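Local atomic coordinates of putative xanthine dehydrogenase YAGS fad-binding subunit (PDB entry 5G5G), a protein that probably oxidises aldehydes in the bacterial periplasm, carrying a molybdenum ion and a pterin cytosine dinucleotide as one chain of a three-chain enzyme. Residues A113-E118 and R124-L129; V268-P273 and N277-R282; E324-G329 and R399-C404; F379-D384 and E403-G408. One frame throughout, in Å; residues are numbered along the deposited sequence.

Interaction 1 (A113-E118 and R124-L129); sequences ALVVAE and RAAASL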
loop_
_atom_site.group_PDB
_atom_site.type_symbol
_atom_site.label_atom_id
_atom_site.label_comp_id
_atom_site.label_asym_id
_atom_site.label_seq_id
_atom_site.Cartn_x
_atom_site.Cartn_y
_atom_site.Cartn_z
ATOM N N ALA C 113 14.526 -2.575 -21.575
ATOM C CA ALA C 113 13.862 -2.571 -22.868
ATOM C C ALA C 113 12.370 -2.277 -22.681
ATOM O O ALA C 113 11.831 -2.369 -21.550
ATOM C CB ALA C 113 14.069 -3.878 -23.626
ATOM N N LEU C 114 11.735 -1.884 -23.791
ATOM C CA LEU C 114 10.276 -1.694 -23.814
ATOM C C LEU C 114 9.745 -2.268 -25.105
ATOM O O LEU C 114 10.189 -1.875 -26.170
ATOM C CB LEU C 114 9.886 -0.212 -23.729
ATOM C CG LEU C 114 8.364 0.047 -23.691
ATOM C CD1 LEU C 114 7.890 0.052 -22.245
ATOM C CD2 LEU C 114 8.003 1.332 -24.411
ATOM N N VAL C 115 8.818 -3.226 -25.016
ATOM C CA VAL C 115 8.181 -3.721 -26.238
ATOM C C VAL C 115 6.883 -2.948 -26.443
ATOM O O VAL C 115 6.093 -2.869 -25.494
ATOM C CB VAL C 115 7.845 -5.211 -26.135
ATOM C CG1 VAL C 115 7.159 -5.698 -27.393
ATOM C CG2 VAL C 115 9.092 -6.041 -25.881
ATOM N N VAL C 116 6.660 -2.414 -27.647
ATOM C CA VAL C 116 5.490 -1.637 -27.996
ATOM C C VAL C 116 4.660 -2.513 -28.919
ATOM O O VAL C 116 5.195 -3.048 -29.900
ATOM C CB VAL C 116 5.924 -0.373 -28.789
ATOM C CG1 VAL C 116 4.724 0.467 -29.154
ATOM C CG2 VAL C 116 6.889 0.420 -27.945
ATOM N N ALA C 117 3.390 -2.709 -28.581
ATOM C CA ALA C 117 2.495 -3.525 -29.396
ATOM C C ALA C 117 1.074 -2.926 -29.477
ATOM O O ALA C 117 0.744 -1.986 -28.792
ATOM C CB ALA C 117 2.444 -4.923 -28.829
ATOM N N GLU C 118 0.254 -3.536 -30.314
ATOM C CA GLU C 118 -1.082 -3.046 -30.629
ATOM C C GLU C 118 -2.039 -3.189 -29.442
ATOM O O GLU C 118 -2.951 -2.375 -29.287
ATOM C CB GLU C 118 -1.620 -3.816 -31.822
ATOM C CG GLU C 118 -0.923 -3.437 -33.109
ATOM C CD GLU C 118 -1.369 -2.101 -33.669
ATOM O OE1 GLU C 118 -2.294 -1.453 -33.101
ATOM O OE2 GLU C 118 -0.795 -1.684 -34.683
ATOM N N ARG C 124 2.780 -7.623 -23.431
ATOM C CA ARG C 124 3.225 -8.452 -22.328
ATOM C C ARG C 124 3.861 -9.768 -22.809
ATOM O O ARG C 124 4.973 -10.132 -22.360
ATOM C CB ARG C 124 2.074 -8.727 -21.347
ATOM C CG ARG C 124 2.529 -9.585 -20.173
ATOM C CD ARG C 124 1.410 -9.728 -19.156
ATOM N NE ARG C 124 0.221 -10.243 -19.792
ATOM C CZ ARG C 124 -1.012 -10.224 -19.290
ATOM N NH1 ARG C 124 -1.248 -9.693 -18.100
ATOM N NH2 ARG C 124 -2.002 -10.735 -19.995
ATOM N N ALA C 125 3.147 -10.472 -23.695
ATOM C CA ALA C 125 3.610 -11.735 -24.235
ATOM C C ALA C 125 4.920 -11.571 -24.986
ATOM O O ALA C 125 5.819 -12.454 -24.834
ATOM C CB ALA C 125 2.557 -12.373 -25.107
ATOM N N ALA C 126 5.042 -10.503 -25.783
ATOM C CA ALA C 126 6.272 -10.263 -26.537
ATOM C C ALA C 126 7.469 -9.923 -25.637
ATOM O O ALA C 126 8.591 -10.307 -25.936
ATOM C CB ALA C 126 6.081 -9.187 -27.615
ATOM N N ALA C 127 7.206 -9.246 -24.540
ATOM C CA ALA C 127 8.260 -8.873 -23.590
ATOM C C ALA C 127 8.971 -10.107 -23.027
ATOM O O ALA C 127 10.180 -10.035 -22.814
ATOM C CB ALA C 127 7.696 -8.000 -22.488
ATOM N N SER C 128 8.268 -11.238 -22.827
ATOM C CA SER C 128 8.901 -12.483 -22.382
ATOM C C SER C 128 9.917 -13.007 -23.342
ATOM O O SER C 128 10.686 -13.848 -22.981
ATOM C CB SER C 128 7.879 -13.649 -22.250
ATOM O OG SER C 128 6.811 -13.154 -21.538
ATOM N N LEU C 129 9.811 -12.610 -24.605
ATOM C CA LEU C 129 10.739 -13.075 -25.627
ATOM C C LEU C 129 12.048 -12.260 -25.764
ATOM O O LEU C 129 12.935 -12.697 -26.488
ATOM C CB LEU C 129 10.050 -13.107 -26.991
ATOM C CG LEU C 129 8.746 -13.893 -27.040
ATOM C CD1 LEU C 129 8.162 -13.909 -28.453
ATOM C CD2 LEU C 129 9.005 -15.294 -26.559
#
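Val-115 meets Ala-126 and Ala-127 with a different branch for each, and this division of its isopropyl group sets the geometry of the contact. CG1 lies opposite the backbone nitrogen (chi1 179°) and comes within 3.7 Å of CB of Ala-126, methyl against methyl. CG2, rotated to the side of the backbone nitrogen, reaches the main chain of the next residue, 3.7 Å from CA of Ala-127 and 4.0 Å from its N. The methyl of Ala-127 is only a secondary partner, with its CB 4.2 Å from Val-115 CG2. The bonds agree with this: CB of Ala-126 is directed at the strand, whereas that of Ala-127 runs across the interface, which lets the valine methyl settle on the helix backbone. The CA atoms of Val-115 and Ala-127 are 5.8 Å apart, a close approach allowed by the small alanines.

In fold terms, helix 120-127 follows strand 111-117 after a short turn and folds back over one face of the sheet in the a/b hammerhead region. Val-77 of the adjoining strand 77-82 touches both Val-115 and Ala-126, and Tyr-52 of strand 49-55 touches Ala-127. Leu-114 and Val-116 instead pack on helix 250-262, so helices cover both faces of this strand.

No hydrogen bond or charge pair crosses between the segments. With 118 Å² buried in total and all three touching residues buried, cohesion here rests on close-range aliphatic packing and on shape rather than on directional polar bonds.

Interaction 2 (V268-P273 and N277-R282); sequences VMLPRP and NNTTHR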
loop_
_atom_site.group_PDB
_atom_site.type_symbol
_atom_site.label_atom_id
_atom_site.label_comp_id
_atom_site.label_asym_id
_atom_site.label_seq_id
_atom_site.Cartn_x
_atom_site.Cartn_y
_atom_site.Cartn_z
ATOM N N VAL C 268 2.447 3.458 -21.095
ATOM C CA VAL C 268 3.292 2.521 -20.347
ATOM C C VAL C 268 2.928 2.597 -18.862
ATOM O O VAL C 268 2.902 3.692 -18.293
ATOM C CB VAL C 268 4.783 2.904 -20.467
ATOM C CG1 VAL C 268 5.656 1.964 -19.632
ATOM C CG2 VAL C 268 5.225 2.866 -21.932
ATOM N N MET C 269 2.618 1.457 -18.260
ATOM C CA MET C 269 2.437 1.358 -16.817
ATOM C C MET C 269 3.512 0.411 -16.272
ATOM O O MET C 269 3.809 -0.626 -16.901
ATOM C CB MET C 269 1.072 0.767 -16.507
ATOM C CG MET C 269 0.760 0.689 -15.023
ATOM S SD MET C 269 -0.927 0.045 -14.674
ATOM C CE MET C 269 -1.817 1.161 -15.715
ATOM N N LEU C 270 4.093 0.741 -15.146
ATOM C CA LEU C 270 5.030 -0.188 -14.481
ATOM C C LEU C 270 4.188 -1.259 -13.768
ATOM O O LEU C 270 3.391 -0.940 -12.877
ATOM C CB LEU C 270 5.911 0.537 -13.485
ATOM C CG LEU C 270 6.689 1.746 -14.017
ATOM C CD1 LEU C 270 7.660 2.239 -12.952
ATOM C CD2 LEU C 270 7.447 1.333 -15.219
ATOM N N PRO C 271 4.353 -2.521 -14.135
ATOM C CA PRO C 271 3.554 -3.558 -13.447
ATOM C C PRO C 271 3.886 -3.594 -11.950
ATOM O O PRO C 271 5.057 -3.400 -11.589
ATOM C CB PRO C 271 4.017 -4.841 -14.130
ATOM C CG PRO C 271 4.645 -4.407 -15.436
ATOM C CD PRO C 271 5.195 -3.054 -15.207
ATOM N N ARG C 272 2.874 -3.846 -11.109
ATOM C CA ARG C 272 3.046 -3.814 -9.661
ATOM C C ARG C 272 4.281 -4.653 -9.209
ATOM O O ARG C 272 5.057 -4.165 -8.368
ATOM C CB ARG C 272 1.770 -4.246 -8.925
ATOM C CG ARG C 272 1.876 -4.213 -7.413
ATOM C CD ARG C 272 2.175 -2.849 -6.847
ATOM N NE ARG C 272 1.072 -1.966 -7.118
ATOM C CZ ARG C 272 1.023 -0.685 -6.809
ATOM N NH1 ARG C 272 2.078 -0.084 -6.227
ATOM N NH2 ARG C 272 -0.087 -0.010 -7.099
ATOM N N PRO C 273 4.440 -5.883 -9.702
ATOM C CA PRO C 273 5.618 -6.666 -9.260
ATOM C C PRO C 273 6.987 -6.061 -9.556
ATOM O O PRO C 273 7.974 -6.459 -8.897
ATOM C CB PRO C 273 5.442 -8.032 -9.940
ATOM C CG PRO C 273 4.033 -8.094 -10.407
ATOM C CD PRO C 273 3.541 -6.700 -10.553
ATOM N N ASN C 277 11.432 -2.928 -6.755
ATOM C CA ASN C 277 12.824 -2.896 -7.185
ATOM C C ASN C 277 13.124 -1.910 -8.311
ATOM O O ASN C 277 14.231 -1.388 -8.359
ATOM C CB ASN C 277 13.379 -4.300 -7.547
ATOM C CG ASN C 277 13.492 -5.209 -6.367
ATOM O OD1 ASN C 277 14.460 -5.142 -5.590
ATOM N ND2 ASN C 277 12.510 -6.035 -6.185
ATOM N N ASN C 278 12.167 -1.651 -9.228
ATOM C CA ASN C 278 12.449 -0.716 -10.335
ATOM C C ASN C 278 12.563 0.728 -9.864
ATOM O O ASN C 278 13.390 1.481 -10.394
ATOM C CB ASN C 278 11.376 -0.775 -11.436
ATOM C CG ASN C 278 11.636 0.239 -12.518
ATOM O OD1 ASN C 278 11.045 1.315 -12.538
ATOM N ND2 ASN C 278 12.598 -0.093 -13.411
ATOM N N THR C 279 11.732 1.104 -8.887
ATOM C CA THR C 279 11.583 2.503 -8.518
ATOM C C THR C 279 12.466 2.777 -7.288
ATOM O O THR C 279 13.559 2.262 -7.221
ATOM C CB THR C 279 10.137 2.936 -8.308
ATOM O OG1 THR C 279 9.490 2.283 -7.201
ATOM C CG2 THR C 279 9.314 2.606 -9.566
ATOM N N THR C 280 12.005 3.606 -6.358
ATOM C CA THR C 280 12.810 3.929 -5.197
ATOM C C THR C 280 12.176 3.327 -3.931
ATOM O O THR C 280 11.018 2.899 -3.947
ATOM C CB THR C 280 12.943 5.432 -5.014
ATOM O OG1 THR C 280 11.687 6.024 -4.705
ATOM C CG2 THR C 280 13.493 6.068 -6.274
ATOM N N HIS C 281 12.969 3.355 -2.873
ATOM C CA HIS C 281 12.551 2.901 -1.583
ATOM C C HIS C 281 13.143 3.773 -0.452
ATOM O O HIS C 281 14.162 4.343 -0.652
ATOM C CB HIS C 281 13.088 1.470 -1.306
ATOM C CG HIS C 281 14.580 1.358 -1.393
ATOM N ND1 HIS C 281 15.394 1.372 -0.289
ATOM C CD2 HIS C 281 15.404 1.265 -2.462
ATOM C CE1 HIS C 281 16.652 1.313 -0.668
ATOM N NE2 HIS C 281 16.685 1.243 -1.983
ATOM N N ARG C 282 12.475 3.832 0.682
ATOM C CA ARG C 282 13.133 4.436 1.838
ATOM C C ARG C 282 14.369 3.568 2.179
ATOM O O ARG C 282 14.213 2.397 2.338
ATOM C CB ARG C 282 12.247 4.519 3.070
ATOM C CG ARG C 282 12.919 5.355 4.171
ATOM C CD ARG C 282 12.235 5.290 5.534
ATOM N NE ARG C 282 10.811 5.617 5.500
ATOM C CZ ARG C 282 10.270 6.851 5.468
ATOM N NH1 ARG C 282 11.001 7.932 5.251
ATOM N NH2 ARG C 282 8.946 6.981 5.470
HETATM O O HOH W 1 10.317 -5.329 -8.115
#
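Leu-270 rests one methyl, CD1, against two adjacent side chains: it is 3.5 Å from OD1 of Asn-278 and 3.8 Å from CG2 of Thr-279. The leucine side chain crosses that of Asn-278 at about a right angle, and the approach of CD1 to OD1 is a van der Waals contact. Both partners are fixed from behind. OD1 of Asn-278 takes its hydrogen bond from Ser-250 OG and its ND2 bonds His-109 O, which together set the amide rotation. OG1 of Thr-279, placed between the backbone nitrogen and carbonyl carbon (chi1 65°), bonds to Ile-275 O in the preceding helical turn and leaves CG2 to face the leucine.

One water ties the segments together a little further out. It donates to Pro-273 O at 2.7 Å and accepts from both N and ND2 of Asn-277, each 3.0 Å from the water oxygen.

The contact thus closes the tight connection from strand 266-269 into the short helix 275-278, within the molybdopterin cofactor-binding region. Leu-270 also packs on Ile-53 of strand 49-55 and on Ser-250 and Asp-251 of helix 250-262, placing the contact at the end of the internal strand 266-269, where it meets that strand and both helices.

Interaction 3 (E324-G329 and R399-C404); sequences ELLYAG and RQLIEC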
loop_
_atom_site.group_PDB
_atom_site.type_symbol
_atom_site.label_atom_id
_atom_site.label_comp_id
_atom_site.label_asym_id
_atom_site.label_seq_id
_atom_site.Cartn_x
_atom_site.Cartn_y
_atom_site.Cartn_z
ATOM N N GLU C 324 18.854 17.316 16.410
ATOM C CA GLU C 324 19.524 18.584 16.557
ATOM C C GLU C 324 18.605 19.642 17.119
ATOM O O GLU C 324 19.099 20.683 17.575
ATOM C CB GLU C 324 20.090 19.099 15.218
ATOM C CG GLU C 324 21.117 18.088 14.656
ATOM C CD GLU C 324 21.561 18.298 13.215
ATOM O OE1 GLU C 324 21.072 19.239 12.532
ATOM O OE2 GLU C 324 22.386 17.465 12.748
ATOM N N LEU C 325 17.305 19.424 17.073
ATOM C CA LEU C 325 16.312 20.492 17.385
ATOM C C LEU C 325 15.239 20.099 18.391
ATOM O O LEU C 325 14.613 20.979 19.005
ATOM C CB LEU C 325 15.578 20.911 16.079
ATOM C CG LEU C 325 16.444 21.695 15.126
ATOM C CD1 LEU C 325 15.783 21.830 13.750
ATOM C CD2 LEU C 325 16.809 23.058 15.661
ATOM N N LEU C 326 14.973 18.812 18.552
ATOM C CA LEU C 326 13.796 18.434 19.304
ATOM C C LEU C 326 13.960 18.624 20.813
ATOM O O LEU C 326 13.064 19.174 21.416
ATOM C CB LEU C 326 13.350 17.005 18.968
ATOM C CG LEU C 326 11.975 16.523 19.507
ATOM C CD1 LEU C 326 10.853 17.506 19.224
ATOM C CD2 LEU C 326 11.616 15.175 18.893
ATOM N N TYR C 327 15.071 18.200 21.424
ATOM C CA TYR C 327 15.182 18.265 22.870
ATOM C C TYR C 327 16.354 19.143 23.287
ATOM O O TYR C 327 17.306 19.286 22.545
ATOM C CB TYR C 327 15.309 16.887 23.495
ATOM C CG TYR C 327 14.138 16.014 23.152
ATOM C CD1 TYR C 327 12.915 16.283 23.667
ATOM C CD2 TYR C 327 14.290 14.927 22.303
ATOM C CE1 TYR C 327 11.799 15.499 23.353
ATOM C CE2 TYR C 327 13.181 14.098 21.998
ATOM C CZ TYR C 327 11.946 14.394 22.525
ATOM O OH TYR C 327 10.828 13.647 22.223
ATOM N N ALA C 328 16.217 19.789 24.451
ATOM C CA ALA C 328 17.292 20.536 25.034
ATOM C C ALA C 328 18.476 19.607 25.366
ATOM O O ALA C 328 18.318 18.368 25.473
ATOM C CB ALA C 328 16.845 21.268 26.288
ATOM N N GLY C 329 19.640 20.231 25.482
ATOM C CA GLY C 329 20.893 19.554 25.876
ATOM C C GLY C 329 22.064 20.374 25.394
ATOM O O GLY C 329 22.150 20.639 24.189
ATOM N N ARG C 399 6.333 27.160 18.954
ATOM C CA ARG C 399 6.548 25.760 19.271
ATOM C C ARG C 399 5.658 25.409 20.432
ATOM O O ARG C 399 5.869 25.922 21.526
ATOM C CB ARG C 399 8.022 25.493 19.624
ATOM C CG ARG C 399 8.238 24.105 20.203
ATOM C CD ARG C 399 9.711 23.795 20.310
ATOM N NE ARG C 399 9.923 22.665 21.207
ATOM C CZ ARG C 399 10.911 21.781 21.113
ATOM N NH1 ARG C 399 11.769 21.820 20.112
ATOM N NH2 ARG C 399 11.010 20.829 22.051
ATOM N N GLN C 400 4.736 24.488 20.146
ATOM C CA GLN C 400 3.730 24.041 21.083
ATOM C C GLN C 400 3.784 22.537 21.325
ATOM O O GLN C 400 2.725 21.912 21.524
ATOM C CB GLN C 400 2.334 24.374 20.534
ATOM C CG GLN C 400 2.168 25.828 20.295
ATOM C CD GLN C 400 0.712 26.206 20.239
ATOM O OE1 GLN C 400 0.181 26.718 21.234
ATOM N NE2 GLN C 400 0.059 25.971 19.096
ATOM N N LEU C 401 4.994 21.949 21.334
ATOM C CA LEU C 401 5.092 20.551 21.612
ATOM C C LEU C 401 4.521 20.205 22.987
ATOM O O LEU C 401 3.790 19.211 23.128
ATOM C CB LEU C 401 6.532 20.063 21.524
ATOM C CG LEU C 401 6.735 18.588 21.882
ATOM C CD1 LEU C 401 6.024 17.662 20.891
ATOM C CD2 LEU C 401 8.220 18.271 21.913
ATOM N N ILE C 402 4.888 21.001 24.001
ATOM C CA ILE C 402 4.360 20.800 25.355
ATOM C C ILE C 402 2.852 20.681 25.338
ATOM O O ILE C 402 2.250 19.717 25.880
ATOM C CB ILE C 402 4.815 21.934 26.280
ATOM C CG1 ILE C 402 6.348 21.894 26.517
ATOM C CG2 ILE C 402 4.066 21.885 27.590
ATOM C CD1 ILE C 402 6.909 23.011 27.399
ATOM N N GLU C 403 2.216 21.652 24.663
ATOM C CA GLU C 403 0.755 21.670 24.565
ATOM C C GLU C 403 0.149 20.501 23.775
ATOM O O GLU C 403 -0.937 19.997 24.157
ATOM C CB GLU C 403 0.310 23.016 24.009
ATOM C CG GLU C 403 0.574 24.144 24.984
ATOM C CD GLU C 403 1.993 24.780 24.930
ATOM O OE1 GLU C 403 2.884 24.387 24.120
ATOM O OE2 GLU C 403 2.217 25.670 25.816
ATOM N N CYS C 404 0.843 20.043 22.724
ATOM C CA CYS C 404 0.444 18.812 22.060
ATOM C C CYS C 404 0.413 17.632 23.057
ATOM O O CYS C 404 -0.571 16.867 23.158
ATOM C CB CYS C 404 1.353 18.466 20.913
ATOM S SG CYS C 404 1.151 19.572 19.504
#
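Arg-399 grips two consecutive carbonyls of the 324-329 loop. NH2 donates to Leu-326 O at 2.7 Å, a nearly straight bond (N-H...O 162°) that approaches almost in line with C=O. NH1 donates to Leu-325 O at 3.2 Å, more bent at 137°, and adds a weak bond to Leu-326 O, which therefore takes hydrogens from both terminal nitrogens. The oxygens lie at the guanidinium edge, and the extended chain from CG to NE carries the group across to them. On its other edge NE forms a salt bridge with Asp-384 OD1.

The arginine ties the loop between strands 299-310 and 331-340, in the molybdopterin cofactor-binding region, to the start of helix 401-412, whose N-cap is Gln-400. A methionine in place of Arg-399 would probably leave the carbonyls of Leu-325 and Leu-326 without these bonds and Asp-384 OD1 without its charged mate.

Beside these bonds, Leu-326 CD1 meets Leu-401 CD2 at 3.8 Å, the two side chains crossing at about a right angle. Leu-326 also covers one face of the Tyr-327 ring, its CG 3.6 Å above the plane and displaced toward the rim. Phe-586 of strand 584-596 packs on both Arg-399 and Leu-401.

Interaction 4 (F379-D384 and E403-G408); sequences FRILND and ECLRTG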
loop_
_atom_site.group_PDB
_atom_site.type_symbol
_atom_site.label_atom_id
_atom_site.label_comp_id
_atom_site.label_asym_id
_atom_site.label_seq_id
_atom_site.Cartn_x
_atom_site.Cartn_y
_atom_site.Cartn_z
ATOM N N PHE C 379 8.841 13.870 30.942
ATOM C CA PHE C 379 10.236 13.899 30.565
ATOM C C PHE C 379 10.483 14.766 29.346
ATOM O O PHE C 379 11.439 15.488 29.306
ATOM C CB PHE C 379 10.765 12.467 30.309
ATOM C CG PHE C 379 12.246 12.404 30.086
ATOM C CD1 PHE C 379 13.121 12.492 31.157
ATOM C CD2 PHE C 379 12.760 12.233 28.814
ATOM C CE1 PHE C 379 14.492 12.426 30.974
ATOM C CE2 PHE C 379 14.135 12.120 28.626
ATOM C CZ PHE C 379 15.000 12.222 29.692
ATOM N N ARG C 380 9.631 14.649 28.340
ATOM C CA ARG C 380 9.705 15.493 27.132
ATOM C C ARG C 380 9.397 16.937 27.456
ATOM O O ARG C 380 10.085 17.829 26.975
ATOM C CB ARG C 380 8.794 14.954 26.036
ATOM C CG ARG C 380 9.234 13.613 25.497
ATOM C CD ARG C 380 8.265 13.146 24.404
ATOM N NE ARG C 380 8.776 11.946 23.727
ATOM C CZ ARG C 380 8.715 10.717 24.240
ATOM N NH1 ARG C 380 8.138 10.493 25.413
ATOM N NH2 ARG C 380 9.210 9.679 23.547
ATOM N N ILE C 381 8.439 17.196 28.339
ATOM C CA ILE C 381 8.104 18.570 28.701
ATOM C C ILE C 381 9.313 19.211 29.385
ATOM O O ILE C 381 9.668 20.359 29.069
ATOM C CB ILE C 381 6.816 18.625 29.558
ATOM C CG1 ILE C 381 5.611 18.253 28.672
ATOM C CG2 ILE C 381 6.596 20.030 30.151
ATOM C CD1 ILE C 381 4.334 17.945 29.461
ATOM N N LEU C 382 9.908 18.501 30.364
ATOM C CA LEU C 382 11.087 18.978 31.050
ATOM C C LEU C 382 12.223 19.380 30.115
ATOM O O LEU C 382 13.009 20.246 30.476
ATOM C CB LEU C 382 11.595 17.886 31.970
ATOM C CG LEU C 382 12.623 18.154 33.005
ATOM C CD1 LEU C 382 11.944 18.962 34.121
ATOM C CD2 LEU C 382 13.180 16.829 33.547
ATOM N N ASN C 383 12.356 18.652 28.990
ATOM C CA ASN C 383 13.442 18.823 28.016
ATOM C C ASN C 383 13.040 19.596 26.734
ATOM O O ASN C 383 13.681 19.502 25.684
ATOM C CB ASN C 383 14.001 17.421 27.693
ATOM C CG ASN C 383 14.855 16.912 28.817
ATOM O OD1 ASN C 383 15.867 17.526 29.113
ATOM N ND2 ASN C 383 14.386 15.896 29.543
ATOM N N ASP C 384 11.940 20.357 26.817
ATOM C CA ASP C 384 11.518 21.219 25.701
ATOM C C ASP C 384 12.603 22.270 25.498
ATOM O O ASP C 384 13.268 22.667 26.448
ATOM C CB ASP C 384 10.221 21.936 26.086
ATOM C CG ASP C 384 9.638 22.790 24.928
ATOM O OD1 ASP C 384 9.291 22.159 23.929
ATOM O OD2 ASP C 384 9.556 24.048 25.068
ATOM N N GLU C 403 2.216 21.652 24.663
ATOM C CA GLU C 403 0.755 21.670 24.565
ATOM C C GLU C 403 0.149 20.501 23.775
ATOM O O GLU C 403 -0.937 19.997 24.157
ATOM C CB GLU C 403 0.310 23.016 24.009
ATOM C CG GLU C 403 0.574 24.144 24.984
ATOM C CD GLU C 403 1.993 24.780 24.930
ATOM O OE1 GLU C 403 2.884 24.387 24.120
ATOM O OE2 GLU C 403 2.217 25.670 25.816
ATOM N N CYS C 404 0.843 20.043 22.724
ATOM C CA CYS C 404 0.444 18.812 22.060
ATOM C C CYS C 404 0.413 17.632 23.057
ATOM O O CYS C 404 -0.571 16.867 23.158
ATOM C CB CYS C 404 1.353 18.466 20.913
ATOM S SG CYS C 404 1.151 19.572 19.504
ATOM N N LEU C 405 1.478 17.527 23.856
ATOM C CA LEU C 405 1.603 16.411 24.757
ATOM C C LEU C 405 0.600 16.495 25.882
ATOM O O LEU C 405 -0.048 15.495 26.239
ATOM C CB LEU C 405 3.016 16.336 25.275
ATOM C CG LEU C 405 4.042 15.898 24.251
ATOM C CD1 LEU C 405 5.393 16.169 24.818
ATOM C CD2 LEU C 405 3.884 14.427 23.881
ATOM N N ARG C 406 0.438 17.681 26.461
ATOM C CA ARG C 406 -0.537 17.836 27.583
ATOM C C ARG C 406 -1.980 17.623 27.141
ATOM O O ARG C 406 -2.766 16.910 27.803
ATOM C CB ARG C 406 -0.391 19.202 28.296
ATOM C CG ARG C 406 0.899 19.400 29.078
ATOM C CD ARG C 406 0.756 20.557 30.063
ATOM N NE ARG C 406 1.822 20.562 31.072
ATOM C CZ ARG C 406 2.648 21.578 31.339
ATOM N NH1 ARG C 406 2.553 22.774 30.727
ATOM N NH2 ARG C 406 3.572 21.406 32.282
ATOM N N THR C 407 -2.339 18.201 25.992
ATOM C CA THR C 407 -3.681 18.035 25.438
ATOM C C THR C 407 -3.931 16.584 25.112
ATOM O O THR C 407 -4.994 16.030 25.468
ATOM C CB THR C 407 -3.866 18.877 24.163
ATOM O OG1 THR C 407 -3.721 20.259 24.499
ATOM C CG2 THR C 407 -5.246 18.671 23.516
ATOM N N GLY C 408 -2.943 15.948 24.479
ATOM C CA GLY C 408 -3.056 14.537 24.175
ATOM C C GLY C 408 -3.201 13.636 25.381
ATOM O O GLY C 408 -4.094 12.745 25.413
#
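Ile-381, whose surface is the most covered in this contact, lies across Arg-406 at about a right angle and uses both arms to do so. Its CD1 touches the aliphatic part of the arginine, 3.8 Å from Arg-406 CG. Its CG2 sits over one face of the guanidinium, 3.9 Å from Arg-406 NH2. The branching explains the double contact: with chi1 at -70°, CG1 is turned opposite the carbonyl carbon and CG2 opposite the backbone nitrogen. Arg-406, itself exposed and extended from CG to NE, runs over part of Ile-381 at the margin of the contact.

Leu-405 works deeper in. Its CD1 is 3.8 Å from Arg-380 CB and 4.2 Å from Arg-380 CD, and is also 4.4 Å from Ile-381 CG1, a looser approach. Leu-405 thus presses on the carbon stem of Arg-380, crossing it at about a right angle, while the charged end of that arginine pairs with Glu-362 of helix 354-372.

This is helix-to-helix packing between 376-382 and 401-412, with the CA atoms of Ile-381 and Leu-405 7.9 Å apart and 200 Å² buried in all. Strand 429-441 lies beneath, where Val-435 touches both Arg-380 and Leu-405.

From the loop that follows helix 376-382, Asn-383 ND2, poised over the centre of the Phe-379 ring, donates back to Phe-379 O at 3.0 Å and also bonds Gly-297 O. Within helix 401-412, Thr-407 OG1 donates to Glu-403 O at 2.8 Å, and the Thr-407 backbone N reaches that oxygen from the opposite face of its plane.

The four contacts form two pairs on opposite sides of the chain's centre. Interactions 1 and 2 have centres 17 Å apart and meet where Leu-114 CD1 packs on Val-268 CG2 at 3.9 Å, both reaching the same mixed sheet. Interactions 3 and 4 are closer, with centres 8 Å apart, and share Glu-403 and Cys-404 of helix 401-412. Two polar links join them: the Arg-399 to Asp-384 salt bridge, and Ala-328 N to Asn-383 O, a probable hydrogen bond. In interaction 2 the side chain of Thr-279 is about 13 Å from both the bound molybdenum ion and the pterin cytosine dinucleotide, and Arg-282 bonds to the backbone oxygen of pocket residue Arg-350.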